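Local coordinates for divalent-cation tolerance protein CutA (Thermotoga maritima, PDB 1VHF) that is probably involved in resistance toward heavy metals, as a homotrimeric member of the CutA family associated with copper binding, at residues I4-T9 and P80-L85; S8-E13 and L74-T79; R21-K26 and E69-L74; N33-R38 and E52-F57. All blocks are in the same frame, centred on the assembly; numbering follows the deposited sequence.

In the fold
The chain begins with strand 3-10, which serves two contacts. Contact 1 pairs it with strand 82-86, the last strand, which precedes helix 92-101, and closes the longest loop. Contact 2 starts from the end of the same strand and shares Ser8 and Thr9 with contact 1. Inside both lies contact 3, where helix 13-25 packs beside helix 64-74. Contact 4, the hairpin of strands 31-43 and 46-60, is innermost. The four are nested and none cross. Contacts 1 and 4 build the two outer pairings of the antiparallel sheet, contact 3 joins the helices over one face, and contact 2 ties the end of strand 3-10 to the loop between helix 64-74 and strand 82-86.

Contact 1 (I4-T9 and P80-L85); sequences ILVYST and PAIFTL
Tyr7 and Phe83 face each other as a hydrogen-bonded antiparallel pair, each donating its N-H to the other's carbonyl, and Leu5 and Leu85 do the same two residues along, Leu85 N lying 2.7 Å from Leu5 O. The more buried side is that of Val6, Ile82 and Thr84, facing helix 64-74. Val6 CG1 presses on Ile82 CG2 at 3.7 Å, and Ile4 CB meets Thr84 CG2 at 3.8 Å; Thr84 OG1 turns off to Tyr68 and Glu64. At the strand end Ser8 OG, anti to its own N (chi1 -173°), gives a 2.7 Å hydrogen bond to Ala81 O, approaching nearly along its C=O axis. The other side, with Leu5, Tyr7, Phe83 and Leu85, is more open, and its snug spot is the ring pair, Tyr7 CD1 to Phe83 CZ 3.3 Å. Phe83 CG is tucked between its backbone N and carbonyl carbon (chi1 56°), which leans the ring over to Tyr7. The two rings run side by side, planes 20° apart and centroids 5.0 Å apart, slid so far that they barely overlap; one face of Phe83 rests on Tyr7 CB, 4.1 Å from the ring centroid. Beyond Ser8 a water links the two segments, donating to Thr9 OG1 and accepting from Ala81 N, each at 2.9 Å. Strand 82-86 is an outermost strand of the sheet within this chain. Strand 3-10 is flanked on its other side by strand 46-60, to which Ile4, Val6 and Ser8 bond, while helix 64-74 covers Val6 through Leu67 and Ile82 through Tyr68.

Contact 2 (S8-E13 and L74-T79); sequences STFPNE and LHPYET
Phe10 swings its ring back beside its own N (chi1 -59°), while His75 adopts an intermediate first torsion (chi1 -143°) that carries its imidazole across to the strand, so that the two rings come together. Their planes are 14° apart and their centroids 4.7 Å apart, but they are slid past each other with little overlap; the nearest atoms are Phe10 CE2 and His75 NE2, at 3.4 Å. The imidazole is gripped through both nitrogens. NE2 donates to Ser8 OG at 3.0 Å, somewhat tilted from the ring plane, and makes a weak second bond to Thr9 O at 2.9 Å. Ser8 OG, which donates to Ala81, accepts the first of these bonds. The other nitrogen, ND1, accepts Tyr77 N at 3.1 Å, close to the ring plane, which fixes the rotation of the ring. Farther along, two prolines are wedged tightly together, Pro11 CD against Pro76 CG at 3.4 Å. The Tyr77 ring slides past Pro11 in the opposite direction, CE1 lying 3.7 Å from Pro11 CD, and its hydroxyl goes on to Glu52, which also holds Thr9 OG1. Phe10 is backed by Ala16 and Ile19 of helix 13-25, which starts just beyond Asn12, and by Leu71 of helix 64-74. The contact thus clasps the turn from first strand to first helix against the loop leading from second helix to last strand, two connections that lie at the same end of a ferredoxin-like sheet.

Contact 3 (R21-K26 and E69-L74); sequences RKLLEK and EELRKL
Leu23 and Glu70 slide past each other in opposite directions where the two helices come closest. Leu23, with CG beside its own N (chi1 -63°), sends CD2 onto Glu70 CG at 3.8 Å and toward Leu74 CD1 at 4.2 Å, while its CD1 branch only just reaches Leu71 CD1. Glu70 leaves its helix with CG anti to the backbone N (chi1 -170°) and then bends at chi2, which turns the carboxylate toward Lys26. That lysine runs extended until a bend at chi4 (-83°), and it crosses the glutamate at about a right angle. The resulting salt bridge is long, Lys26 NZ to Glu70 OE2 being 3.4 Å, and Lys26 CE lies nearer the same oxygen at 3.1 Å; the bond is one of charge, with no hydrogen bond. At the other end Lys22 lays its aliphatic chain across Leu74, CD to CD2 4.0 Å, and its amino end leads away. On the sheet side, Leu23 and Leu71 both rest on Phe57 of strand 46-60. With 11.0 Å between the axes of the short segments, the side chains, not the backbones, fill the gap between the two roughly antiparallel helices, as in the helix layer of a ferredoxin-like alpha+beta sandwich.

Contact 4 (N33-R38 and E52-F57); sequences NAFEIR and EWAAIF
The long beta hairpin of strands 31-43 and 46-60 is stitched here by six backbone hydrogen bonds, two in each of the pairs Asn33 with Ile56, Phe35 with Ala54 and Ile37 with Glu52. In the last pair Ile37 N, at 2.9 Å from Glu52 O, sits well above the carbonyl plane. Two aromatic groups clasp the hairpin from opposite faces. Trp53 lays its indole flat over the Phe35-Glu36 peptide, with Glu36 CA 4.0 Å from the centroid of the five-membered ring and Trp53 CE3 3.5 Å from Phe35 C. The Glu36 carboxylate lies nearly parallel to the indole. On the other face Phe35, whose CG sits between N and carbonyl carbon (chi1 49°), tips its ring over Ala54 CB, 4.1 Å from the ring centroid, and Ile37 CG2 packs against the same methyl at 3.9 Å. Glu52 is buried; its OE1 is held by Ser39 OG, and OE2 is shared by Thr9 and Tyr77. Strand 46-60 also bonds to strand 3-10, so the hairpin supplies the second and third strands, one outermost, of the four-stranded ferredoxin-like sheet found in CutA and related GlnB-like proteins.

Contact 1 (I4-T9 and P80-L85)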
# COMPACT_ATOMS: atom_id res chain seq x y z
N ILE A 4 7.51 -5.60 6.16
CA ILE A 4 7.40 -5.54 4.71
C ILE A 4 6.63 -4.26 4.34
O ILE A 4 5.90 -3.70 5.13
CB ILE A 4 6.67 -6.70 4.03
CG1 ILE A 4 5.26 -6.88 4.65
CG2 ILE A 4 7.52 -7.96 4.12
CD1 ILE A 4 4.35 -7.73 3.78
N LEU A 5 7.01 -3.77 3.18
CA LEU A 5 6.36 -2.58 2.63
C LEU A 5 5.58 -3.05 1.39
O LEU A 5 6.18 -3.60 0.47
CB LEU A 5 7.34 -1.52 2.14
CG LEU A 5 8.46 -1.06 3.06
CD1 LEU A 5 9.33 -0.05 2.31
CD2 LEU A 5 7.92 -0.49 4.34
N VAL A 6 4.28 -2.77 1.37
CA VAL A 6 3.46 -3.10 0.20
C VAL A 6 3.07 -1.76 -0.44
O VAL A 6 2.55 -0.85 0.20
CB VAL A 6 2.21 -3.89 0.59
CG1 VAL A 6 1.34 -4.13 -0.63
CG2 VAL A 6 2.58 -5.22 1.24
N TYR A 7 3.40 -1.63 -1.72
CA TYR A 7 3.16 -0.43 -2.51
C TYR A 7 1.98 -0.60 -3.47
O TYR A 7 1.77 -1.66 -4.04
CB TYR A 7 4.41 -0.16 -3.38
CG TYR A 7 4.47 1.12 -4.20
CD1 TYR A 7 3.94 1.19 -5.47
CD2 TYR A 7 5.13 2.24 -3.71
CE1 TYR A 7 4.05 2.32 -6.26
CE2 TYR A 7 5.20 3.42 -4.47
CZ TYR A 7 4.69 3.43 -5.74
OH TYR A 7 4.83 4.59 -6.48
N SER A 8 1.21 0.47 -3.59
CA SER A 8 0.12 0.48 -4.59
C SER A 8 -0.10 1.93 -4.98
O SER A 8 0.38 2.87 -4.36
CB SER A 8 -1.14 -0.15 -4.02
OG SER A 8 -2.13 -0.28 -5.05
N THR A 9 -0.88 2.11 -6.05
CA THR A 9 -1.25 3.44 -6.52
C THR A 9 -2.77 3.51 -6.63
O THR A 9 -3.48 2.49 -6.74
CB THR A 9 -0.62 3.93 -7.80
OG1 THR A 9 -1.15 3.21 -8.93
CG2 THR A 9 0.89 3.80 -7.74
N PRO A 80 -4.74 -3.63 -10.10
CA PRO A 80 -3.89 -2.64 -9.46
C PRO A 80 -2.45 -3.08 -9.33
O PRO A 80 -2.14 -4.26 -9.32
CB PRO A 80 -4.52 -2.54 -8.04
CG PRO A 80 -5.00 -3.93 -7.80
CD PRO A 80 -5.65 -4.30 -9.13
N ALA A 81 -1.58 -2.05 -9.22
CA ALA A 81 -0.19 -2.36 -8.90
C ALA A 81 -0.17 -2.72 -7.40
O ALA A 81 -0.57 -1.91 -6.55
CB ALA A 81 0.68 -1.12 -9.04
N ILE A 82 0.20 -3.92 -7.05
CA ILE A 82 0.41 -4.31 -5.67
C ILE A 82 1.69 -5.12 -5.63
O ILE A 82 1.82 -6.11 -6.35
CB ILE A 82 -0.73 -5.12 -5.04
CG1 ILE A 82 -2.09 -4.41 -5.16
CG2 ILE A 82 -0.41 -5.38 -3.58
CD1 ILE A 82 -3.25 -5.29 -4.66
N PHE A 83 2.71 -4.64 -4.93
CA PHE A 83 3.97 -5.38 -4.84
C PHE A 83 4.63 -5.11 -3.49
O PHE A 83 4.34 -4.16 -2.79
CB PHE A 83 4.90 -5.12 -6.00
CG PHE A 83 5.26 -3.70 -6.28
CD1 PHE A 83 6.27 -3.09 -5.56
CD2 PHE A 83 4.60 -3.01 -7.29
CE1 PHE A 83 6.61 -1.76 -5.83
CE2 PHE A 83 4.97 -1.67 -7.55
CZ PHE A 83 5.97 -1.09 -6.82
N THR A 84 5.53 -6.04 -3.11
CA THR A 84 6.18 -5.96 -1.81
C THR A 84 7.68 -5.70 -1.88
O THR A 84 8.37 -6.35 -2.65
CB THR A 84 6.03 -7.36 -1.14
OG1 THR A 84 4.60 -7.62 -1.02
CG2 THR A 84 6.54 -7.30 0.29
N LEU A 85 8.10 -4.76 -1.07
CA LEU A 85 9.53 -4.48 -0.94
C LEU A 85 9.96 -5.02 0.44
O LEU A 85 9.24 -4.88 1.42
CB LEU A 85 9.81 -2.98 -0.97
CG LEU A 85 9.46 -2.23 -2.24
CD1 LEU A 85 7.98 -1.99 -2.37
CD2 LEU A 85 10.25 -0.94 -2.37
O HOH W 1 -2.36 0.64 -8.65

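Contact 2 (S8-E13 and L74-T79)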
# COMPACT_ATOMS: atom_id res chain seq x y z
N SER A 8 1.21 0.47 -3.59
CA SER A 8 0.12 0.48 -4.59
C SER A 8 -0.10 1.93 -4.98
O SER A 8 0.38 2.87 -4.36
CB SER A 8 -1.14 -0.15 -4.02
OG SER A 8 -2.13 -0.28 -5.05
N THR A 9 -0.88 2.11 -6.05
CA THR A 9 -1.25 3.44 -6.52
C THR A 9 -2.77 3.51 -6.63
O THR A 9 -3.48 2.49 -6.74
CB THR A 9 -0.62 3.93 -7.80
OG1 THR A 9 -1.15 3.21 -8.93
CG2 THR A 9 0.89 3.80 -7.74
N PHE A 10 -3.27 4.74 -6.49
CA PHE A 10 -4.70 5.05 -6.43
C PHE A 10 -5.04 6.26 -7.27
O PHE A 10 -4.19 7.09 -7.55
CB PHE A 10 -5.05 5.39 -4.94
CG PHE A 10 -4.72 4.22 -4.04
CD1 PHE A 10 -3.48 4.18 -3.41
CD2 PHE A 10 -5.62 3.19 -3.83
CE1 PHE A 10 -3.11 3.09 -2.64
CE2 PHE A 10 -5.25 2.10 -3.04
CZ PHE A 10 -4.01 2.06 -2.42
N PRO A 11 -6.30 6.37 -7.70
CA PRO A 11 -6.67 7.48 -8.57
C PRO A 11 -6.68 8.83 -7.94
O PRO A 11 -6.63 9.82 -8.71
CB PRO A 11 -8.09 7.11 -9.03
CG PRO A 11 -8.61 6.21 -7.96
CD PRO A 11 -7.40 5.43 -7.48
N ASN A 12 -6.80 8.95 -6.64
CA ASN A 12 -6.85 10.24 -5.97
C ASN A 12 -6.45 10.14 -4.52
O ASN A 12 -6.27 9.02 -4.02
CB ASN A 12 -8.22 10.88 -6.20
CG ASN A 12 -9.35 9.96 -5.74
OD1 ASN A 12 -9.39 9.57 -4.57
ND2 ASN A 12 -10.22 9.57 -6.65
N GLU A 13 -6.31 11.26 -3.85
CA GLU A 13 -5.87 11.31 -2.46
C GLU A 13 -6.92 10.70 -1.55
O GLU A 13 -6.60 9.90 -0.67
CB GLU A 13 -5.53 12.74 -2.01
CG GLU A 13 -4.90 12.82 -0.62
CD GLU A 13 -4.63 14.21 -0.09
OE1 GLU A 13 -4.80 15.17 -0.86
OE2 GLU A 13 -4.22 14.36 1.09
N LEU A 74 -10.59 -3.80 -2.03
CA LEU A 74 -10.98 -2.42 -1.83
C LEU A 74 -10.53 -1.51 -2.99
O LEU A 74 -10.94 -0.36 -3.07
CB LEU A 74 -10.32 -1.87 -0.54
CG LEU A 74 -10.78 -2.51 0.78
CD1 LEU A 74 -9.90 -2.07 1.94
CD2 LEU A 74 -12.24 -2.11 1.06
N HIS A 75 -9.77 -2.09 -3.92
CA HIS A 75 -9.17 -1.18 -4.92
C HIS A 75 -10.10 -0.70 -5.98
O HIS A 75 -10.83 -1.53 -6.56
CB HIS A 75 -7.97 -1.97 -5.57
CG HIS A 75 -6.85 -1.01 -5.84
ND1 HIS A 75 -6.93 -0.06 -6.83
CD2 HIS A 75 -5.64 -0.84 -5.24
CE1 HIS A 75 -5.81 0.66 -6.84
NE2 HIS A 75 -5.01 0.21 -5.86
N PRO A 76 -10.05 0.56 -6.38
CA PRO A 76 -10.90 1.02 -7.47
C PRO A 76 -10.43 0.47 -8.80
O PRO A 76 -11.19 0.47 -9.80
CB PRO A 76 -10.78 2.53 -7.45
CG PRO A 76 -9.51 2.83 -6.71
CD PRO A 76 -9.26 1.65 -5.78
N TYR A 77 -9.16 0.11 -8.96
CA TYR A 77 -8.61 -0.43 -10.20
C TYR A 77 -8.81 -1.94 -10.31
O TYR A 77 -8.68 -2.72 -9.34
CB TYR A 77 -7.11 -0.15 -10.39
CG TYR A 77 -6.67 1.29 -10.39
CD1 TYR A 77 -7.47 2.37 -10.68
CD2 TYR A 77 -5.33 1.52 -10.11
CE1 TYR A 77 -6.99 3.67 -10.70
CE2 TYR A 77 -4.83 2.81 -10.11
CZ TYR A 77 -5.65 3.86 -10.38
OH TYR A 77 -5.15 5.15 -10.39
N GLU A 78 -9.10 -2.38 -11.55
CA GLU A 78 -9.32 -3.80 -11.78
C GLU A 78 -8.09 -4.66 -11.63
O GLU A 78 -8.09 -5.73 -11.01
CB GLU A 78 -9.92 -3.95 -13.20
CG GLU A 78 -10.19 -5.41 -13.51
CD GLU A 78 -10.75 -5.62 -14.91
OE1 GLU A 78 -11.10 -4.63 -15.56
OE2 GLU A 78 -10.82 -6.80 -15.31
N THR A 79 -6.95 -4.10 -12.06
CA THR A 79 -5.66 -4.81 -11.99
C THR A 79 -4.67 -3.80 -11.41
O THR A 79 -3.83 -3.21 -12.10
CB THR A 79 -5.17 -5.24 -13.38
OG1 THR A 79 -6.27 -6.04 -13.93
CG2 THR A 79 -3.93 -6.08 -13.32

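Contact 3 (R21-K26 and E69-L74)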
# COMPACT_ATOMS: atom_id res chain seq x y z
N ARG A 21 -7.06 4.08 5.85
CA ARG A 21 -7.83 4.04 7.11
C ARG A 21 -8.54 2.71 7.27
O ARG A 21 -8.53 2.17 8.40
CB ARG A 21 -8.85 5.20 7.06
CG ARG A 21 -9.74 5.19 8.31
CD ARG A 21 -10.84 6.24 8.22
NE ARG A 21 -11.27 6.71 9.51
CZ ARG A 21 -10.58 7.33 10.45
NH1 ARG A 21 -9.30 7.61 10.32
NH2 ARG A 21 -11.22 7.68 11.57
N LYS A 22 -9.14 2.13 6.23
CA LYS A 22 -9.83 0.85 6.35
C LYS A 22 -8.87 -0.26 6.74
O LYS A 22 -9.21 -1.15 7.54
CB LYS A 22 -10.56 0.48 5.04
CG LYS A 22 -11.88 1.27 4.95
CD LYS A 22 -12.64 0.94 3.69
CE LYS A 22 -13.83 1.91 3.51
NZ LYS A 22 -14.77 1.80 4.66
N LEU A 23 -7.67 -0.25 6.17
CA LEU A 23 -6.68 -1.27 6.51
C LEU A 23 -6.23 -1.11 7.95
O LEU A 23 -5.99 -2.13 8.62
CB LEU A 23 -5.49 -1.21 5.53
CG LEU A 23 -5.85 -1.51 4.09
CD1 LEU A 23 -4.69 -1.20 3.16
CD2 LEU A 23 -6.34 -2.95 3.93
N LEU A 24 -6.12 0.14 8.44
CA LEU A 24 -5.80 0.32 9.87
C LEU A 24 -6.97 -0.13 10.76
O LEU A 24 -6.71 -0.75 11.80
CB LEU A 24 -5.53 1.82 10.11
CG LEU A 24 -4.17 2.34 9.63
CD1 LEU A 24 -4.20 3.86 9.58
CD2 LEU A 24 -3.07 1.82 10.56
N GLU A 25 -8.21 0.09 10.33
CA GLU A 25 -9.39 -0.31 11.13
C GLU A 25 -9.38 -1.82 11.30
O GLU A 25 -9.74 -2.38 12.37
CB GLU A 25 -10.64 0.12 10.37
CG GLU A 25 -10.99 1.60 10.51
CD GLU A 25 -12.04 2.07 9.53
OE1 GLU A 25 -12.68 1.24 8.85
OE2 GLU A 25 -12.25 3.31 9.41
N LYS A 26 -8.96 -2.54 10.27
CA LYS A 26 -8.90 -3.99 10.27
C LYS A 26 -7.65 -4.53 10.90
O LYS A 26 -7.47 -5.73 11.06
CB LYS A 26 -9.07 -4.53 8.84
CG LYS A 26 -10.44 -4.19 8.23
CD LYS A 26 -10.44 -4.45 6.73
CE LYS A 26 -11.74 -4.07 6.05
NZ LYS A 26 -12.75 -5.18 6.18
N GLU A 69 -5.13 -9.56 -0.13
CA GLU A 69 -6.53 -9.88 -0.41
C GLU A 69 -7.44 -8.71 -0.15
O GLU A 69 -8.25 -8.31 -1.02
CB GLU A 69 -6.94 -11.08 0.47
CG GLU A 69 -6.18 -12.36 0.18
CD GLU A 69 -6.68 -13.55 0.98
OE1 GLU A 69 -6.21 -13.77 2.11
OE2 GLU A 69 -7.55 -14.29 0.47
N GLU A 70 -7.29 -8.02 0.98
CA GLU A 70 -8.14 -6.89 1.30
C GLU A 70 -7.88 -5.73 0.37
O GLU A 70 -8.80 -5.02 -0.05
CB GLU A 70 -8.05 -6.46 2.76
CG GLU A 70 -9.09 -5.45 3.18
CD GLU A 70 -10.55 -5.81 3.07
OE1 GLU A 70 -10.90 -7.00 3.01
OE2 GLU A 70 -11.40 -4.88 3.07
N LEU A 71 -6.58 -5.40 0.15
CA LEU A 71 -6.28 -4.29 -0.75
C LEU A 71 -6.80 -4.54 -2.14
O LEU A 71 -7.39 -3.59 -2.70
CB LEU A 71 -4.75 -4.11 -0.70
CG LEU A 71 -4.21 -2.99 -1.60
CD1 LEU A 71 -4.82 -1.64 -1.26
CD2 LEU A 71 -2.69 -2.92 -1.47
N ARG A 72 -6.72 -5.75 -2.68
CA ARG A 72 -7.26 -6.03 -4.03
C ARG A 72 -8.78 -5.81 -4.02
O ARG A 72 -9.35 -5.17 -4.92
CB ARG A 72 -7.00 -7.48 -4.42
CG ARG A 72 -7.65 -7.85 -5.79
CD ARG A 72 -6.73 -7.33 -6.85
NE ARG A 72 -7.09 -7.49 -8.23
CZ ARG A 72 -7.11 -8.56 -9.00
NH1 ARG A 72 -6.77 -9.76 -8.52
NH2 ARG A 72 -7.36 -8.43 -10.30
N LYS A 73 -9.44 -6.23 -2.94
CA LYS A 73 -10.88 -6.09 -2.82
C LYS A 73 -11.39 -4.71 -2.58
O LYS A 73 -12.58 -4.42 -2.86
CB LYS A 73 -11.40 -7.09 -1.77
CG LYS A 73 -11.39 -8.49 -2.40
CD LYS A 73 -11.76 -9.59 -1.41
CE LYS A 73 -11.59 -10.92 -2.11
NZ LYS A 73 -11.79 -12.13 -1.27
N LEU A 74 -10.59 -3.80 -2.03
CA LEU A 74 -10.98 -2.42 -1.83
C LEU A 74 -10.53 -1.51 -2.99
O LEU A 74 -10.94 -0.36 -3.07
CB LEU A 74 -10.32 -1.87 -0.54
CG LEU A 74 -10.78 -2.51 0.78
CD1 LEU A 74 -9.90 -2.07 1.94
CD2 LEU A 74 -12.24 -2.11 1.06

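Contact 4 (N33-R38 and E52-F57)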
# COMPACT_ATOMS: atom_id res chain seq x y z
N ASN A 33 2.06 5.51 4.41
CA ASN A 33 2.64 6.79 3.97
C ASN A 33 2.17 6.99 2.52
O ASN A 33 2.43 6.11 1.70
CB ASN A 33 4.16 6.80 4.02
CG ASN A 33 4.77 6.84 5.39
OD1 ASN A 33 6.00 6.72 5.49
ND2 ASN A 33 4.04 7.02 6.48
N ALA A 34 1.47 8.08 2.21
CA ALA A 34 0.97 8.26 0.83
C ALA A 34 1.48 9.59 0.28
O ALA A 34 1.75 10.54 1.02
CB ALA A 34 -0.56 8.25 0.84
N PHE A 35 1.65 9.65 -1.05
CA PHE A 35 2.18 10.87 -1.67
C PHE A 35 1.75 10.95 -3.14
O PHE A 35 1.42 9.95 -3.78
CB PHE A 35 3.72 10.94 -1.63
CG PHE A 35 4.44 9.71 -2.10
CD1 PHE A 35 4.54 8.58 -1.29
CD2 PHE A 35 5.04 9.68 -3.37
CE1 PHE A 35 5.17 7.43 -1.72
CE2 PHE A 35 5.77 8.57 -3.77
CZ PHE A 35 5.81 7.44 -2.97
N GLU A 36 1.64 12.18 -3.63
CA GLU A 36 1.17 12.40 -5.00
C GLU A 36 2.26 12.04 -6.00
O GLU A 36 3.46 12.34 -5.81
CB GLU A 36 0.73 13.87 -5.18
CG GLU A 36 -0.14 14.03 -6.42
CD GLU A 36 -0.56 15.48 -6.63
OE1 GLU A 36 -0.30 16.32 -5.75
OE2 GLU A 36 -1.14 15.70 -7.72
N ILE A 37 1.82 11.44 -7.11
CA ILE A 37 2.70 11.06 -8.19
C ILE A 37 2.14 11.41 -9.55
O ILE A 37 0.93 11.65 -9.73
CB ILE A 37 3.00 9.53 -8.20
CG1 ILE A 37 1.71 8.72 -8.29
CG2 ILE A 37 3.77 9.14 -6.93
CD1 ILE A 37 1.99 7.28 -8.68
N ARG A 38 3.08 11.53 -10.51
CA ARG A 38 2.66 11.58 -11.93
C ARG A 38 3.01 10.19 -12.45
O ARG A 38 4.05 9.61 -12.05
CB ARG A 38 3.55 12.59 -12.67
CG ARG A 38 3.40 14.00 -12.15
CD ARG A 38 2.04 14.56 -12.53
NE ARG A 38 2.09 16.03 -12.36
CZ ARG A 38 1.24 16.83 -12.98
NH1 ARG A 38 0.35 16.28 -13.81
NH2 ARG A 38 1.29 18.15 -12.86
N GLU A 52 -1.80 10.42 -9.95
CA GLU A 52 -2.28 9.43 -8.97
C GLU A 52 -1.65 9.68 -7.62
O GLU A 52 -0.94 10.66 -7.40
CB GLU A 52 -1.85 8.02 -9.43
CG GLU A 52 -2.50 7.50 -10.71
CD GLU A 52 -1.94 6.12 -11.01
OE1 GLU A 52 -0.85 5.97 -11.58
OE2 GLU A 52 -2.50 5.17 -10.41
N TRP A 53 -2.09 8.87 -6.63
CA TRP A 53 -1.47 8.88 -5.30
C TRP A 53 -0.87 7.50 -5.06
O TRP A 53 -1.54 6.49 -5.29
CB TRP A 53 -2.44 9.22 -4.15
CG TRP A 53 -2.56 10.73 -4.02
CD1 TRP A 53 -3.12 11.59 -4.92
CD2 TRP A 53 -2.06 11.53 -2.97
NE1 TRP A 53 -2.99 12.88 -4.49
CE2 TRP A 53 -2.36 12.88 -3.27
CE3 TRP A 53 -1.42 11.23 -1.76
CZ2 TRP A 53 -1.98 13.93 -2.44
CZ3 TRP A 53 -1.07 12.27 -0.92
CH2 TRP A 53 -1.36 13.61 -1.27
N ALA A 54 0.37 7.47 -4.62
CA ALA A 54 1.02 6.22 -4.28
C ALA A 54 0.92 6.07 -2.75
O ALA A 54 0.81 7.09 -2.06
CB ALA A 54 2.49 6.29 -4.66
N ALA A 55 1.01 4.83 -2.31
CA ALA A 55 1.07 4.62 -0.87
C ALA A 55 1.90 3.38 -0.59
O ALA A 55 1.98 2.43 -1.35
CB ALA A 55 -0.33 4.41 -0.30
N ILE A 56 2.57 3.48 0.56
CA ILE A 56 3.35 2.37 1.11
C ILE A 56 2.61 1.98 2.41
O ILE A 56 2.38 2.84 3.27
CB ILE A 56 4.82 2.58 1.36
CG1 ILE A 56 5.22 3.78 2.18
CG2 ILE A 56 5.59 2.57 0.01
CD1 ILE A 56 6.55 3.62 2.92
N PHE A 57 2.33 0.72 2.51
CA PHE A 57 1.60 0.15 3.68
C PHE A 57 2.61 -0.71 4.45
O PHE A 57 3.18 -1.62 3.83
CB PHE A 57 0.45 -0.72 3.16
CG PHE A 57 -0.55 0.06 2.36
CD1 PHE A 57 -1.39 0.96 2.97
CD2 PHE A 57 -0.63 -0.13 0.98
CE1 PHE A 57 -2.35 1.66 2.24
CE2 PHE A 57 -1.58 0.56 0.25
CZ PHE A 57 -2.43 1.46 0.87